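Local atomic coordinates of O-succinylhomoserine sulfhydrylase (Mycobacterium tuberculosis, PDB entry 3NDN), a protein that probably catalyses the formation of L-homocysteine from O-succinyl-L-homoserine and hydrogen sulfide, with pyridoxal 5'-phosphate as its cofactor. Residues A[366-370]-A[371-375]; A[292-295]-A[296-300]; A[89-93]-A[94-98]. One frame throughout, in Å; residues are numbered along the deposited sequence.

How the contacts relate
Contact 1 is the buried one; contacts 2 and 3 are partly buried and include exposed residues. Contacts 1 and 2 both adjoin the five-stranded sheet: contact 1 starts on its strand 366-368, while contact 2 ends in a loop that leads into the outermost strand 301-305. Their centres are about 20 Å apart and the two do not touch. Contact 3, with its centre about 33 Å from that of contact 1 and across the chain's centre, feeds strand 98-102 of the seven-stranded sheet. Contacts 2 and 3 both end a helix before a strand, one with a histidine on a phenylalanine, the other with an arginine on a carbonyl. Contact 1 leaves a strand instead, and threonine hydroxyls do much of its bonding.

Contact 1: A[366-370]-A[371-375]; sequences LVTHP and ATTTH
Two overlapping type I beta turns follow strand 366-368, beginning at His369 and Pro370, and threonine hydroxyls from the second half of the loop reach back to pin the first. The carbonyl of His369 is gripped twice, from opposite faces of its plane: Thr373 OG1 donates to His369 O at 2.7 Å, well above that plane, and Thr372 N to His369 O at 3.3 Å. Thr373 can do this because its OG1 sits between backbone N and carbonyl carbon (chi1 59°), turned back toward the strand, where Thr368 OG1 also lies 3.0 Å from Thr373 OG1. Thr372 OG1 meets the edge of the imidazole: His369 ND1 to Thr372 OG1 is 2.8 Å and almost straight (175°). With His369 NE2 bonded to the Asp390 carbonyl, both ring nitrogens are held, and Phe345 of helix 340-350 packs edge-to-face on the ring. This is the exit of an inner strand of the C-terminal domain sheet, and Thr372 and Thr373 also pack on Glu63 and Phe66 of a neighbouring subunit. Pro370 O takes His375 N at 2.8 Å and Thr373 N from its other face. Beside it, Pro370 CB lies 3.8 Å from Thr374 CB, while Thr374 OG1 turns to Asn358.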
loop_
_atom_site.group_PDB
_atom_site.type_symbol
_atom_site.label_atom_id
_atom_site.label_comp_id
_atom_site.label_asym_id
_atom_site.label_seq_id
_atom_site.Cartn_x
_atom_site.Cartn_y
_atom_site.Cartn_z
ATOM N N LEU A 366 -9.798 24.460 0.152
ATOM C CA LEU A 366 -8.730 25.064 -0.673
ATOM C C LEU A 366 -9.196 26.354 -1.401
ATOM O O LEU A 366 -10.390 26.504 -1.714
ATOM C CB LEU A 366 -8.223 24.057 -1.709
ATOM C CG LEU A 366 -7.908 22.611 -1.315
ATOM C CD1 LEU A 366 -7.699 21.767 -2.538
ATOM C CD2 LEU A 366 -6.678 22.532 -0.406
ATOM N N VAL A 367 -8.249 27.263 -1.690
ATOM C CA VAL A 367 -8.534 28.543 -2.376
ATOM C C VAL A 367 -7.549 28.804 -3.536
ATOM O O VAL A 367 -6.358 28.510 -3.417
ATOM C CB VAL A 367 -8.588 29.752 -1.377
ATOM C CG1 VAL A 367 -7.224 30.024 -0.708
ATOM C CG2 VAL A 367 -9.097 31.014 -2.056
ATOM N N THR A 368 -8.060 29.322 -4.652
ATOM C CA THR A 368 -7.200 29.667 -5.798
ATOM C C THR A 368 -7.611 30.977 -6.520
ATOM O O THR A 368 -8.769 31.410 -6.438
ATOM C CB THR A 368 -7.073 28.465 -6.786
ATOM O OG1 THR A 368 -5.932 28.657 -7.626
ATOM C CG2 THR A 368 -8.327 28.320 -7.661
ATOM N N HIS A 369 -6.657 31.591 -7.240
ATOM C CA HIS A 369 -6.903 32.791 -8.055
ATOM C C HIS A 369 -6.851 32.388 -9.534
ATOM O O HIS A 369 -5.754 32.227 -10.089
ATOM C CB HIS A 369 -5.819 33.850 -7.754
ATOM C CG HIS A 369 -5.972 35.136 -8.513
ATOM N ND1 HIS A 369 -5.103 35.516 -9.517
ATOM C CD2 HIS A 369 -6.863 36.148 -8.387
ATOM C CE1 HIS A 369 -5.468 36.694 -9.991
ATOM N NE2 HIS A 369 -6.528 37.102 -9.317
ATOM N N PRO A 370 -8.026 32.218 -10.173
ATOM C CA PRO A 370 -8.050 31.640 -11.523
ATOM C C PRO A 370 -7.283 32.404 -12.607
ATOM O O PRO A 370 -6.675 31.770 -13.464
ATOM C CB PRO A 370 -9.544 31.576 -11.853
ATOM C CG PRO A 370 -10.218 31.467 -10.499
ATOM C CD PRO A 370 -9.387 32.349 -9.608
ATOM N N ALA A 371 -7.292 33.739 -12.561
ATOM C CA ALA A 371 -6.641 34.558 -13.601
ATOM C C ALA A 371 -5.123 34.335 -13.722
ATOM O O ALA A 371 -4.539 34.584 -14.782
ATOM C CB ALA A 371 -6.964 36.057 -13.405
ATOM N N THR A 372 -4.489 33.859 -12.649
ATOM C CA THR A 372 -3.050 33.570 -12.671
ATOM C C THR A 372 -2.709 32.067 -12.552
ATOM O O THR A 372 -1.539 31.695 -12.578
ATOM C CB THR A 372 -2.284 34.382 -11.588
ATOM O OG1 THR A 372 -2.827 34.099 -10.290
ATOM C CG2 THR A 372 -2.373 35.899 -11.870
ATOM N N THR A 373 -3.728 31.220 -12.420
ATOM C CA THR A 373 -3.550 29.762 -12.292
ATOM C C THR A 373 -4.509 28.963 -13.204
ATOM O O THR A 373 -4.168 28.662 -14.346
ATOM C CB THR A 373 -3.737 29.277 -10.833
ATOM O OG1 THR A 373 -5.051 29.629 -10.379
ATOM C CG2 THR A 373 -2.696 29.878 -9.899
ATOM N N THR A 374 -5.700 28.622 -12.689
ATOM C CA THR A 374 -6.755 27.899 -13.442
ATOM C C THR A 374 -6.789 28.272 -14.935
ATOM O O THR A 374 -6.726 27.393 -15.799
ATOM C CB THR A 374 -8.175 28.135 -12.818
ATOM O OG1 THR A 374 -8.111 28.030 -11.389
ATOM C CG2 THR A 374 -9.204 27.124 -13.339
ATOM N N HIS A 375 -6.858 29.574 -15.224
ATOM C CA HIS A 375 -7.024 30.077 -16.593
ATOM C C HIS A 375 -5.882 30.985 -17.056
ATOM O O HIS A 375 -6.115 32.037 -17.658
ATOM C CB HIS A 375 -8.373 30.806 -16.722
ATOM C CG HIS A 375 -9.541 29.885 -16.887
ATOM N ND1 HIS A 375 -9.778 28.825 -16.041
ATOM C CD2 HIS A 375 -10.540 29.867 -17.799
ATOM C CE1 HIS A 375 -10.865 28.185 -16.431
ATOM N NE2 HIS A 375 -11.351 28.802 -17.492
#

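Contact 2: A[292-295]-A[296-300]; sequences AEFL and NGHPS
From Ala292 to His298 the backbone bonds pass from helical to tighter spacing: Asn296 N donates to Ala292 O at 3.0 Å, Gly297 N to Glu293 O at 3.3 Å, and His298 N skips back just three residues to Leu295 O at 3.1 Å. That last donor stands high above the carbonyl plane of Leu295, as the chain turns away from the helix axis. Gly297 N has a second, weak bond to Phe294 O. Over the turn, Phe294 and His298 lie side by side and point the same way, each with CG opposite its own backbone N (chi1 170° and -161°). The imidazole presents its edge to the phenyl face in an offset edge-to-face pair, with ring planes at 60°; His298 CD2 is 3.9 Å from Phe294 CZ. Both nitrogens of that imidazole are engaged: Ser300 N donates to His298 ND1 at 3.2 Å, and His298 NE2 is bonded to Asp410 of helix 402-413, the helix on which Phe294 also packs. These bonds fix the ring's rotation. Leu295 instead faces inward, onto strands 301-305 and 328-333. Such a final three-residue bond is typical of an alpha helix tightening at its C-terminus, here where helix 277-296 hands over to the edge strand of the C-terminal domain.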
loop_
_atom_site.group_PDB
_atom_site.type_symbol
_atom_site.label_atom_id
_atom_site.label_comp_id
_atom_site.label_asym_id
_atom_site.label_seq_id
_atom_site.Cartn_x
_atom_site.Cartn_y
_atom_site.Cartn_z
ATOM N N ALA A 292 -21.835 30.456 0.449
ATOM C CA ALA A 292 -22.298 31.293 -0.664
ATOM C C ALA A 292 -23.210 32.421 -0.176
ATOM O O ALA A 292 -23.066 33.573 -0.600
ATOM C CB ALA A 292 -23.018 30.443 -1.705
ATOM N N GLU A 293 -24.127 32.087 0.739
ATOM C CA GLU A 293 -25.029 33.075 1.331
ATOM C C GLU A 293 -24.287 34.118 2.195
ATOM O O GLU A 293 -24.642 35.310 2.196
ATOM C CB GLU A 293 -26.146 32.362 2.120
ATOM C CG GLU A 293 -27.097 31.545 1.229
ATOM C CD GLU A 293 -27.986 30.576 2.005
ATOM O OE1 GLU A 293 -27.745 30.361 3.217
ATOM O OE2 GLU A 293 -28.922 30.012 1.393
ATOM N N PHE A 294 -23.252 33.677 2.914
ATOM C CA PHE A 294 -22.433 34.571 3.743
ATOM C C PHE A 294 -21.651 35.574 2.882
ATOM O O PHE A 294 -21.645 36.778 3.169
ATOM C CB PHE A 294 -21.496 33.781 4.680
ATOM C CG PHE A 294 -20.463 34.642 5.373
ATOM C CD1 PHE A 294 -20.799 35.366 6.522
ATOM C CD2 PHE A 294 -19.176 34.761 4.854
ATOM C CE1 PHE A 294 -19.857 36.169 7.154
ATOM C CE2 PHE A 294 -18.221 35.569 5.479
ATOM C CZ PHE A 294 -18.561 36.272 6.626
ATOM N N LEU A 295 -21.024 35.078 1.820
ATOM C CA LEU A 295 -20.316 35.935 0.858
ATOM C C LEU A 295 -21.273 36.931 0.158
ATOM O O LEU A 295 -20.957 38.119 0.031
ATOM C CB LEU A 295 -19.533 35.094 -0.154
ATOM C CG LEU A 295 -18.217 34.464 0.338
ATOM C CD1 LEU A 295 -17.795 33.240 -0.505
ATOM C CD2 LEU A 295 -17.081 35.490 0.411
ATOM N N ASN A 296 -22.446 36.444 -0.250
ATOM C CA ASN A 296 -23.466 37.268 -0.915
ATOM C C ASN A 296 -23.866 38.499 -0.085
ATOM O O ASN A 296 -24.135 39.561 -0.637
ATOM C CB ASN A 296 -24.697 36.409 -1.246
ATOM C CG ASN A 296 -25.701 37.118 -2.150
ATOM O OD1 ASN A 296 -25.339 37.746 -3.145
ATOM N ND2 ASN A 296 -26.976 36.984 -1.818
ATOM N N GLY A 297 -23.873 38.354 1.241
ATOM C CA GLY A 297 -24.228 39.451 2.136
ATOM C C GLY A 297 -23.084 40.308 2.667
ATOM O O GLY A 297 -23.323 41.229 3.450
ATOM N N HIS A 298 -21.853 40.018 2.246
ATOM C CA HIS A 298 -20.660 40.694 2.775
ATOM C C HIS A 298 -20.332 41.987 2.005
ATOM O O HIS A 298 -20.399 41.993 0.763
ATOM C CB HIS A 298 -19.465 39.726 2.725
ATOM C CG HIS A 298 -18.325 40.119 3.616
ATOM N ND1 HIS A 298 -17.377 41.050 3.250
ATOM C CD2 HIS A 298 -17.985 39.706 4.861
ATOM C CE1 HIS A 298 -16.501 41.193 4.230
ATOM N NE2 HIS A 298 -16.845 40.387 5.218
ATOM N N PRO A 299 -19.961 43.083 2.723
ATOM C CA PRO A 299 -19.734 44.373 2.047
ATOM C C PRO A 299 -18.524 44.421 1.106
ATOM O O PRO A 299 -18.494 45.268 0.214
ATOM C CB PRO A 299 -19.533 45.373 3.208
ATOM C CG PRO A 299 -20.003 44.688 4.427
ATOM C CD PRO A 299 -19.806 43.210 4.187
ATOM N N SER A 300 -17.546 43.535 1.304
ATOM C CA SER A 300 -16.348 43.485 0.440
ATOM C C SER A 300 -16.570 42.758 -0.893
ATOM O O SER A 300 -15.681 42.749 -1.758
ATOM C CB SER A 300 -15.174 42.824 1.178
ATOM O OG SER A 300 -14.757 43.596 2.289
#

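Contact 3: A[89-93]-A[94-98]; sequences RLRLI and EGAPA
Arg91 reaches forward past the C-terminal end of its own helix, 81-94, and takes hold of the chain just after a glycine C-cap of the alpha-L type. Gly95, with positive phi, turns the backbone out of the helix; its N donates to Arg91 O at 2.9 Å, and Ala96 N adds a weak bond to the same oxygen. The arginine starts extended, with CG opposite the backbone N (chi1 -171°), and then bends at chi3 (64°), which brings the guanidinium round to the emerging loop. Along the way its aliphatic part lies on the chain: Arg91 CG is 3.3 Å from Ala96 O, and Arg91 CD packs 3.8 Å from Ala98 CA. One terminal nitrogen, Arg91 NH2, is salt-bridged to Glu88 one turn earlier, so the flat group is held between an acid on the helix and a carbonyl beyond it. Glu94 goes another way. Its CB rests 3.5 Å from Leu90 O, and a bend at chi2 (75°) carries the carboxylate to the hydroxyl of Tyr223 on strand 220-224, two places along the seven-stranded sheet from strand 98-102. Ala96 turns its methyl onto Leu241 and Phe214, and the backbone of Ala98 is bonded to Gly242 of strand 238-242. At the loop carbonyl, the other terminal nitrogen, Arg91 NH1, reaches Ala96 O at 3.0 Å, nearly in line with its C=O bond, while that oxygen lies in the guanidinium plane at its edge.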
loop_
_atom_site.group_PDB
_atom_site.type_symbol
_atom_site.label_atom_id
_atom_site.label_comp_id
_atom_site.label_asym_id
_atom_site.label_seq_id
_atom_site.Cartn_x
_atom_site.Cartn_y
_atom_site.Cartn_z
ATOM N N ARG A 89 -19.187 -1.140 -8.740
ATOM C CA ARG A 89 -19.744 -0.261 -7.706
ATOM C C ARG A 89 -20.144 1.115 -8.274
ATOM O O ARG A 89 -21.250 1.604 -8.005
ATOM C CB ARG A 89 -18.775 -0.132 -6.497
ATOM C CG ARG A 89 -19.330 0.663 -5.293
ATOM C CD ARG A 89 -18.458 0.448 -4.021
ATOM N NE ARG A 89 -18.550 -0.936 -3.539
ATOM C CZ ARG A 89 -17.934 -1.420 -2.453
ATOM N NH1 ARG A 89 -18.108 -2.700 -2.116
ATOM N NH2 ARG A 89 -17.135 -0.646 -1.715
ATOM N N LEU A 90 -19.272 1.729 -9.085
ATOM C CA LEU A 90 -19.595 3.020 -9.707
ATOM C C LEU A 90 -20.755 2.868 -10.723
ATOM O O LEU A 90 -21.628 3.730 -10.798
ATOM C CB LEU A 90 -18.343 3.650 -10.398
ATOM C CG LEU A 90 -18.474 5.035 -11.064
ATOM C CD1 LEU A 90 -19.022 6.124 -10.120
ATOM C CD2 LEU A 90 -17.149 5.490 -11.758
ATOM N N ARG A 91 -20.767 1.768 -11.472
ATOM C CA ARG A 91 -21.831 1.493 -12.462
ATOM C C ARG A 91 -23.201 1.386 -11.759
ATOM O O ARG A 91 -24.208 1.921 -12.252
ATOM C CB ARG A 91 -21.535 0.197 -13.254
ATOM C CG ARG A 91 -22.493 -0.057 -14.479
ATOM C CD ARG A 91 -22.528 -1.557 -14.916
ATOM N NE ARG A 91 -23.069 -2.454 -13.883
ATOM C CZ ARG A 91 -24.335 -2.471 -13.449
ATOM N NH1 ARG A 91 -25.250 -1.615 -13.925
ATOM N NH2 ARG A 91 -24.692 -3.341 -12.502
ATOM N N LEU A 92 -23.220 0.719 -10.607
ATOM C CA LEU A 92 -24.443 0.579 -9.784
ATOM C C LEU A 92 -24.948 1.924 -9.278
ATOM O O LEU A 92 -26.147 2.194 -9.379
ATOM C CB LEU A 92 -24.238 -0.378 -8.599
ATOM C CG LEU A 92 -24.234 -1.879 -8.969
ATOM C CD1 LEU A 92 -23.569 -2.730 -7.879
ATOM C CD2 LEU A 92 -25.660 -2.384 -9.254
ATOM N N ILE A 93 -24.044 2.750 -8.744
ATOM C CA ILE A 93 -24.400 4.122 -8.265
ATOM C C ILE A 93 -25.009 5.002 -9.376
ATOM O O ILE A 93 -25.985 5.750 -9.147
ATOM C CB ILE A 93 -23.169 4.817 -7.597
ATOM C CG1 ILE A 93 -22.814 4.112 -6.271
ATOM C CG2 ILE A 93 -23.403 6.340 -7.379
ATOM C CD1 ILE A 93 -21.463 4.546 -5.658
ATOM N N GLU A 94 -24.427 4.927 -10.571
ATOM C CA GLU A 94 -24.806 5.794 -11.696
ATOM C C GLU A 94 -26.050 5.302 -12.454
ATOM O O GLU A 94 -26.813 6.112 -13.011
ATOM C CB GLU A 94 -23.597 5.948 -12.641
ATOM C CG GLU A 94 -23.789 6.866 -13.886
ATOM C CD GLU A 94 -23.770 8.361 -13.549
ATOM O OE1 GLU A 94 -23.168 8.754 -12.527
ATOM O OE2 GLU A 94 -24.368 9.147 -14.314
ATOM N N GLY A 95 -26.257 3.984 -12.475
ATOM C CA GLY A 95 -27.333 3.350 -13.274
ATOM C C GLY A 95 -27.022 3.287 -14.770
ATOM O O GLY A 95 -27.908 3.528 -15.603
ATOM N N ALA A 96 -25.778 2.940 -15.112
ATOM C CA ALA A 96 -25.323 2.812 -16.504
ATOM C C ALA A 96 -25.340 1.333 -16.935
ATOM O O ALA A 96 -25.300 0.459 -16.065
ATOM C CB ALA A 96 -23.905 3.373 -16.645
ATOM N N PRO A 97 -25.390 1.054 -18.268
ATOM C CA PRO A 97 -25.317 -0.333 -18.763
ATOM C C PRO A 97 -23.944 -1.018 -18.574
ATOM O O PRO A 97 -23.894 -2.243 -18.396
ATOM C CB PRO A 97 -25.676 -0.195 -20.263
ATOM C CG PRO A 97 -26.394 1.155 -20.373
ATOM C CD PRO A 97 -25.677 2.003 -19.368
ATOM N N ALA A 98 -22.848 -0.247 -18.622
ATOM C CA ALA A 98 -21.480 -0.800 -18.517
ATOM C C ALA A 98 -20.431 0.273 -18.156
ATOM O O ALA A 98 -20.730 1.480 -18.223
ATOM C CB ALA A 98 -21.092 -1.555 -19.804
#